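Local structure of glutamate receptor 1 (Adineta vaga, 4IO2) at residues T38-Y47 / I233-F242. The protein binds glutamate through this ligand-binding domain and probably acts as a glutamate-gated ion channel in rotifer cell membranes. Sequence-based numbering, arbitrary orientation.
Sequences TGYVLDLIEY and ILDNLKKKWF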
ATOM      1  N   THR A  38      23.225  -0.768  10.634  1.00 17.39           N
ATOM      2  CA  THR A  38      22.120  -0.431  11.518  1.00 16.41           C
ATOM      3  C   THR A  38      20.994   0.175  10.664  1.00 15.01           C
ATOM      4  O   THR A  38      21.202   0.492   9.487  1.00 18.12           O
ATOM      5  CB  THR A  38      22.522   0.580  12.613  1.00 18.88           C
ATOM      6  OG1 THR A  38      23.037   1.781  12.000  1.00 21.52           O
ATOM      7  CG2 THR A  38      23.598  -0.016  13.551  1.00 19.68           C
ATOM      8  N   GLY A  39      19.822   0.335  11.249  1.00 14.75           N
ATOM      9  CA  GLY A  39      18.743   1.055  10.627  1.00 14.55           C
ATOM     10  C   GLY A  39      17.429   0.301  10.659  1.00 14.18           C
ATOM     11  O   GLY A  39      17.326  -0.809  11.201  1.00 14.30           O
ATOM     12  N   TYR A  40      16.393   0.936  10.105  1.00 13.38           N
ATOM     13  CA  TYR A  40      15.069   0.346  10.010  1.00 12.92           C
ATOM     14  C   TYR A  40      15.121  -1.083   9.444  1.00 11.97           C
ATOM     15  O   TYR A  40      14.451  -1.967   9.970  1.00 12.77           O
ATOM     16  CB  TYR A  40      14.208   1.264   9.116  1.00 11.82           C
ATOM     17  CG  TYR A  40      12.815   0.791   8.761  1.00 12.38           C
ATOM     18  CD1 TYR A  40      12.609  -0.271   7.893  1.00 12.74           C
ATOM     19  CD2 TYR A  40      11.707   1.409   9.288  1.00 13.99           C
ATOM     20  CE1 TYR A  40      11.348  -0.649   7.531  1.00 14.71           C
ATOM     21  CE2 TYR A  40      10.435   1.005   8.959  1.00 15.45           C
ATOM     22  CZ  TYR A  40      10.268  -0.041   8.065  1.00 15.88           C
ATOM     23  OH  TYR A  40       8.999  -0.458   7.715  1.00 18.64           O
ATOM     24  N   VAL A  41      15.871  -1.285   8.366  1.00 11.08           N
ATOM     25  CA  VAL A  41      15.903  -2.598   7.722  1.00 11.68           C
ATOM     26  C   VAL A  41      16.482  -3.645   8.645  1.00 11.78           C
ATOM     27  O   VAL A  41      15.986  -4.782   8.703  1.00 12.49           O
ATOM     28  CB  VAL A  41      16.706  -2.531   6.398  1.00 12.14           C
ATOM     29  CG1 VAL A  41      17.112  -3.885   5.856  1.00 13.28           C
ATOM     30  CG2 VAL A  41      15.907  -1.713   5.394  1.00 12.34           C
ATOM     31  N   LEU A  42      17.567  -3.321   9.317  1.00 12.93           N
ATOM     32  CA  LEU A  42      18.222  -4.291  10.207  1.00 14.31           C
ATOM     33  C   LEU A  42      17.297  -4.632  11.374  1.00 14.00           C
ATOM     34  O   LEU A  42      17.190  -5.797  11.784  1.00 14.90           O
ATOM     35  CB  LEU A  42      19.551  -3.732  10.704  1.00 15.79           C
ATOM     36  CG  LEU A  42      20.716  -3.735   9.691  1.00 17.48           C
ATOM     37  CD1 LEU A  42      21.116  -5.158   9.261  1.00 20.75           C
ATOM     38  CD2 LEU A  42      20.448  -2.875   8.437  1.00 19.43           C
ATOM     39  N   ASP A  43      16.578  -3.632  11.894  1.00 14.72           N
ATOM     40  CA  ASP A  43      15.638  -3.914  12.966  1.00 13.94           C
ATOM     41  C   ASP A  43      14.465  -4.777  12.454  1.00 14.36           C
ATOM     42  O   ASP A  43      13.966  -5.681  13.153  1.00 15.22           O
ATOM     43  CB  ASP A  43      15.065  -2.625  13.600  1.00 14.82           C
ATOM     44  CG  ASP A  43      16.059  -1.849  14.407  1.00 16.31           C
ATOM     45  OD1 ASP A  43      17.205  -2.298  14.637  1.00 19.50           O
ATOM     46  OD2 ASP A  43      15.626  -0.776  14.916  1.00 18.38           O
ATOM     47  N   LEU A  44      13.991  -4.483  11.253  1.00 13.07           N
ATOM     48  CA  LEU A  44      12.910  -5.267  10.656  1.00 12.54           C
ATOM     49  C   LEU A  44      13.341  -6.746  10.488  1.00 13.89           C
ATOM     50  O   LEU A  44      12.566  -7.660  10.790  1.00 14.05           O
ATOM     51  CB  LEU A  44      12.495  -4.652   9.305  1.00 12.29           C
ATOM     52  CG  LEU A  44      11.450  -5.446   8.532  1.00 13.49           C
ATOM     53  CD1 LEU A  44      10.161  -5.669   9.337  1.00 15.33           C
ATOM     54  CD2 LEU A  44      11.179  -4.786   7.215  1.00 14.58           C
ATOM     55  N   ILE A  45      14.566  -6.988  10.001  1.00 12.67           N
ATOM     56  CA  ILE A  45      15.059  -8.348   9.856  1.00 13.63           C
ATOM     57  C   ILE A  45      15.015  -9.063  11.217  1.00 16.83           C
ATOM     58  O   ILE A  45      14.635 -10.213  11.292  1.00 17.09           O
ATOM     59  CB  ILE A  45      16.495  -8.339   9.282  1.00 14.36           C
ATOM     60  CG1 ILE A  45      16.452  -7.941   7.803  1.00 13.27           C
ATOM     61  CG2 ILE A  45      17.178  -9.680   9.445  1.00 16.72           C
ATOM     62  CD1 ILE A  45      17.820  -7.495   7.219  1.00 15.88           C
ATOM     63  N   GLU A  46      15.441  -8.401  12.279  1.00 16.40           N
ATOM     64  CA  GLU A  46      15.393  -9.003  13.599  0.52 18.67           C
ATOM     65  C   GLU A  46      13.962  -9.329  14.059  1.00 17.62           C
ATOM     66  O   GLU A  46      13.720 -10.391  14.634  1.00 19.22           O
ATOM     67  CB  GLU A  46      16.101  -8.108  14.612  0.52 20.93           C
ATOM     68  CG  GLU A  46      16.117  -8.640  16.034  0.52 24.90           C
ATOM     69  CD  GLU A  46      16.713 -10.039  16.150  0.52 28.27           C
ATOM     70  OE1 GLU A  46      17.501 -10.450  15.265  0.52 26.95           O
ATOM     71  OE2 GLU A  46      16.385 -10.730  17.138  0.52 29.85           O
ATOM     72  N   TYR A  47      13.001  -8.437  13.816  1.00 17.52           N
ATOM     73  CA  TYR A  47      11.619  -8.723  14.212  1.00 17.80           C
ATOM     74  C   TYR A  47      11.099  -9.916  13.421  1.00 17.66           C
ATOM     75  O   TYR A  47      10.451 -10.813  13.968  1.00 21.93           O
ATOM     76  CB  TYR A  47      10.713  -7.528  13.902  1.00 18.53           C
ATOM     77  CG  TYR A  47      10.672  -6.448  14.955  1.00 23.18           C
ATOM     78  CD1 TYR A  47      10.050  -6.662  16.170  1.00 26.92           C
ATOM     79  CD2 TYR A  47      11.218  -5.184  14.717  1.00 26.02           C
ATOM     80  CE1 TYR A  47       9.988  -5.666  17.116  1.00 28.08           C
ATOM     81  CE2 TYR A  47      11.156  -4.181  15.676  1.00 27.87           C
ATOM     82  CZ  TYR A  47      10.547  -4.432  16.872  1.00 29.47           C
ATOM     83  OH  TYR A  47      10.457  -3.468  17.874  1.00 36.28           O
ATOM     84  N   ILE A 233       4.150  -2.664  14.885  1.00 15.11           N
ATOM     85  CA  ILE A 233       5.602  -2.713  14.832  1.00 14.78           C
ATOM     86  C   ILE A 233       6.174  -1.903  13.675  1.00 13.31           C
ATOM     87  O   ILE A 233       7.175  -1.183  13.852  1.00 14.03           O
ATOM     88  CB  ILE A 233       6.086  -4.172  14.782  1.00 15.51           C
ATOM     89  CG1 ILE A 233       5.644  -4.945  16.042  1.00 21.27           C
ATOM     90  CG2 ILE A 233       7.604  -4.225  14.618  1.00 16.84           C
ATOM     91  CD1 ILE A 233       6.061  -4.357  17.321  1.00 23.87           C
ATOM     92  N   LEU A 234       5.555  -1.973  12.504  1.00 13.21           N
ATOM     93  CA  LEU A 234       6.072  -1.178  11.394  1.00 13.66           C
ATOM     94  C   LEU A 234       5.972   0.323  11.679  1.00 15.68           C
ATOM     95  O   LEU A 234       6.876   1.070  11.354  1.00 14.95           O
ATOM     96  CB  LEU A 234       5.396  -1.548  10.079  1.00 13.17           C
ATOM     97  CG  LEU A 234       5.467  -3.026   9.666  1.00 13.23           C
ATOM     98  CD1 LEU A 234       4.827  -3.268   8.322  1.00 15.96           C
ATOM     99  CD2 LEU A 234       6.911  -3.519   9.645  1.00 16.26           C
ATOM    100  N   ASP A 235       4.875   0.748  12.287  1.00 16.01           N
ATOM    101  CA  ASP A 235       4.726   2.144  12.634  1.00 17.37           C
ATOM    102  C   ASP A 235       5.766   2.549  13.679  1.00 16.17           C
ATOM    103  O   ASP A 235       6.344   3.639  13.581  1.00 17.82           O
ATOM    104  CB  ASP A 235       3.343   2.441  13.187  1.00 22.33           C
ATOM    105  CG  ASP A 235       2.276   2.510  12.113  1.00 32.14           C
ATOM    106  OD1 ASP A 235       2.615   2.496  10.913  1.00 34.76           O
ATOM    107  OD2 ASP A 235       1.082   2.571  12.489  1.00 39.26           O
ATOM    108  N   ASN A 236       6.026   1.688  14.660  1.00 16.09           N
ATOM    109  CA  ASN A 236       7.031   2.001  15.674  1.00 18.34           C
ATOM    110  C   ASN A 236       8.418   2.144  15.086  1.00 15.84           C
ATOM    111  O   ASN A 236       9.185   3.032  15.446  1.00 16.59           O
ATOM    112  CB  ASN A 236       7.105   0.888  16.736  1.00 21.48           C
ATOM    113  CG  ASN A 236       5.846   0.732  17.530  1.00 26.60           C
ATOM    114  OD1 ASN A 236       4.995   1.636  17.609  1.00 27.76           O
ATOM    115  ND2 ASN A 236       5.733  -0.440  18.184  1.00 30.06           N
ATOM    116  N   LEU A 237       8.729   1.283  14.127  1.00 13.88           N
ATOM    117  CA  LEU A 237      10.028   1.314  13.488  1.00 15.19           C
ATOM    118  C   LEU A 237      10.193   2.572  12.657  1.00 13.70           C
ATOM    119  O   LEU A 237      11.266   3.187  12.655  1.00 14.80           O
ATOM    120  CB  LEU A 237      10.222   0.103  12.576  1.00 18.84           C
ATOM    121  CG  LEU A 237      10.628  -1.180  13.250  1.00 23.70           C
ATOM    122  CD1 LEU A 237      10.714  -2.280  12.213  1.00 25.51           C
ATOM    123  CD2 LEU A 237      11.988  -0.944  13.917  1.00 26.86           C
ATOM    124  N   LYS A 238       9.135   2.948  11.940  1.00 13.68           N
ATOM    125  CA  LYS A 238       9.203   4.163  11.146  1.00 14.34           C
ATOM    126  C   LYS A 238       9.463   5.376  12.060  1.00 15.25           C
ATOM    127  O   LYS A 238      10.317   6.229  11.762  1.00 16.28           O
ATOM    128  CB  LYS A 238       7.951   4.329  10.281  1.00 15.94           C
ATOM    129  CG  LYS A 238       8.065   5.491   9.292  1.00 20.63           C
ATOM    130  CD  LYS A 238       6.835   5.591   8.412  1.00 24.08           C
ATOM    131  CE  LYS A 238       6.844   4.482   7.356  1.00 27.63           C
ATOM    132  NZ  LYS A 238       5.656   4.553   6.437  1.00 33.02           N
ATOM    133  N   LYS A 239       8.722   5.466  13.170  1.00 14.17           N
ATOM    134  CA  LYS A 239       8.888   6.565  14.100  1.00 16.47           C
ATOM    135  C   LYS A 239      10.311   6.588  14.659  1.00 16.39           C
ATOM    136  O   LYS A 239      10.975   7.641  14.692  1.00 18.23           O
ATOM    137  CB  LYS A 239       7.857   6.506  15.232  1.00 19.12           C
ATOM    138  CG  LYS A 239       8.043   7.551  16.337  1.00 24.82           C
ATOM    139  CD  LYS A 239       6.971   7.438  17.419  1.00 30.56           C
ATOM    140  CE  LYS A 239       7.177   8.445  18.566  1.00 38.05           C
ATOM    141  NZ  LYS A 239       6.033   8.497  19.526  1.00 42.63           N
ATOM    142  N   LYS A 240      10.824   5.423  15.039  1.00 14.86           N
ATOM    143  CA  LYS A 240      12.165   5.330  15.633  1.00 15.78           C
ATOM    144  C   LYS A 240      13.252   5.908  14.719  1.00 14.20           C
ATOM    145  O   LYS A 240      14.117   6.646  15.154  1.00 17.50           O
ATOM    146  CB  LYS A 240      12.506   3.870  15.970  1.00 17.60           C
ATOM    147  CG  LYS A 240      13.930   3.641  16.445  1.00 19.31           C
ATOM    148  CD  LYS A 240      14.218   2.179  16.766  1.00 21.09           C
ATOM    149  CE  LYS A 240      15.688   2.004  17.126  1.00 23.39           C
ATOM    150  NZ  LYS A 240      16.039   0.575  17.381  1.00 27.76           N
ATOM    151  N   TRP A 241      13.222   5.544  13.440  1.00 14.05           N
ATOM    152  CA  TRP A 241      14.280   5.911  12.520  1.00 14.09           C
ATOM    153  C   TRP A 241      14.040   7.225  11.778  1.00 13.42           C
ATOM    154  O   TRP A 241      15.003   7.831  11.314  1.00 16.28           O
ATOM    155  CB  TRP A 241      14.528   4.753  11.529  1.00 13.90           C
ATOM    156  CG  TRP A 241      15.138   3.569  12.253  1.00 13.98           C
ATOM    157  CD1 TRP A 241      14.497   2.433  12.713  1.00 13.51           C
ATOM    158  CD2 TRP A 241      16.506   3.453  12.700  1.00 14.30           C
ATOM    159  NE1 TRP A 241      15.389   1.627  13.370  1.00 14.34           N
ATOM    160  CE2 TRP A 241      16.617   2.223  13.394  1.00 13.78           C
ATOM    161  CE3 TRP A 241      17.638   4.257  12.562  1.00 14.33           C
ATOM    162  CZ2 TRP A 241      17.811   1.778  13.936  1.00 15.28           C
ATOM    163  CZ3 TRP A 241      18.847   3.828  13.125  1.00 16.10           C
ATOM    164  CH2 TRP A 241      18.918   2.591  13.817  1.00 16.93           C
ATOM    165  N   PHE A 242      12.791   7.641  11.605  1.00 12.28           N
ATOM    166  CA  PHE A 242      12.493   8.778  10.721  1.00 13.76           C
ATOM    167  C   PHE A 242      11.990  10.027  11.422  1.00 15.03           C
ATOM    168  O   PHE A 242      12.009  11.110  10.834  1.00 16.34           O
ATOM    169  CB  PHE A 242      11.486   8.388   9.641  1.00 14.42           C
ATOM    170  CG  PHE A 242      12.054   7.423   8.613  1.00 13.15           C
ATOM    171  CD1 PHE A 242      12.074   6.053   8.875  1.00 13.59           C
ATOM    172  CD2 PHE A 242      12.615   7.889   7.431  1.00 14.31           C
ATOM    173  CE1 PHE A 242      12.608   5.167   7.924  1.00 14.09           C
ATOM    174  CE2 PHE A 242      13.144   7.006   6.473  1.00 14.15           C
ATOM    175  CZ  PHE A 242      13.151   5.649   6.753  1.00 15.21           C
TER
HETATM  176  O   HOH W   1       7.075   1.191   8.305  1.00 25.17           O
HETATM  177  O   HOH W   2      17.944  -1.570  17.231  1.00 35.59           O
HETATM  178  O   HOH W   3       8.225  -1.870  18.501  1.00 42.91           O
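Asp43 OD2 is gripped twice from the facing helix: Lys240 NZ closes a salt bridge at 2.8 Å, and Trp241 NE1 donates a hydrogen bond at 2.9 Å. The two donors approach from opposite faces of the carboxylate, the lysine on the syn side near its plane, the indole N-H from well above it (55°), with OD2 itself lying in the indole plane. A water donating to Asp43 OD1 also accepts a weak bond from Lys240 NZ. The segments run roughly antiparallel (152°), and the indole lies flat over the start of helix 40-47: CA of Gly39, the N-cap residue, makes a CH-pi contact 3.4 Å from the centroid of the six-membered ring, while Lys240 CG lies over the opposite face. Replacing Trp241 with an alanine would probably uncover the Gly39 backbone and leave Asp43 OD2 with Lys240 as its one direct polar partner across the interface. Further in, Leu237 fits as a knob among Tyr40, Asp43, Leu44 and Tyr47, its CD2 3.5 Å from Asp43 CB. Tyr40, turned by a trans chi1 (174°), crosses Leu237 at about a right angle and enters the hole formed by Leu237, Leu234, Lys238 and Phe242; a water links its OH to Leu234 O. At the other end, Ile233 CG2 sits over the centre of the Tyr47 ring, 3.5 Å from its centroid. Leu228 of helix 218-230 packs on Leu44, Ile233 and Leu234. Held from both faces by a charged and a neutral donor, the carboxylate is probably fixed in rotation, tying together two sequence-distant helices within one clamshell lobe, the Phe242 side chain about 11 Å from bound glutamate.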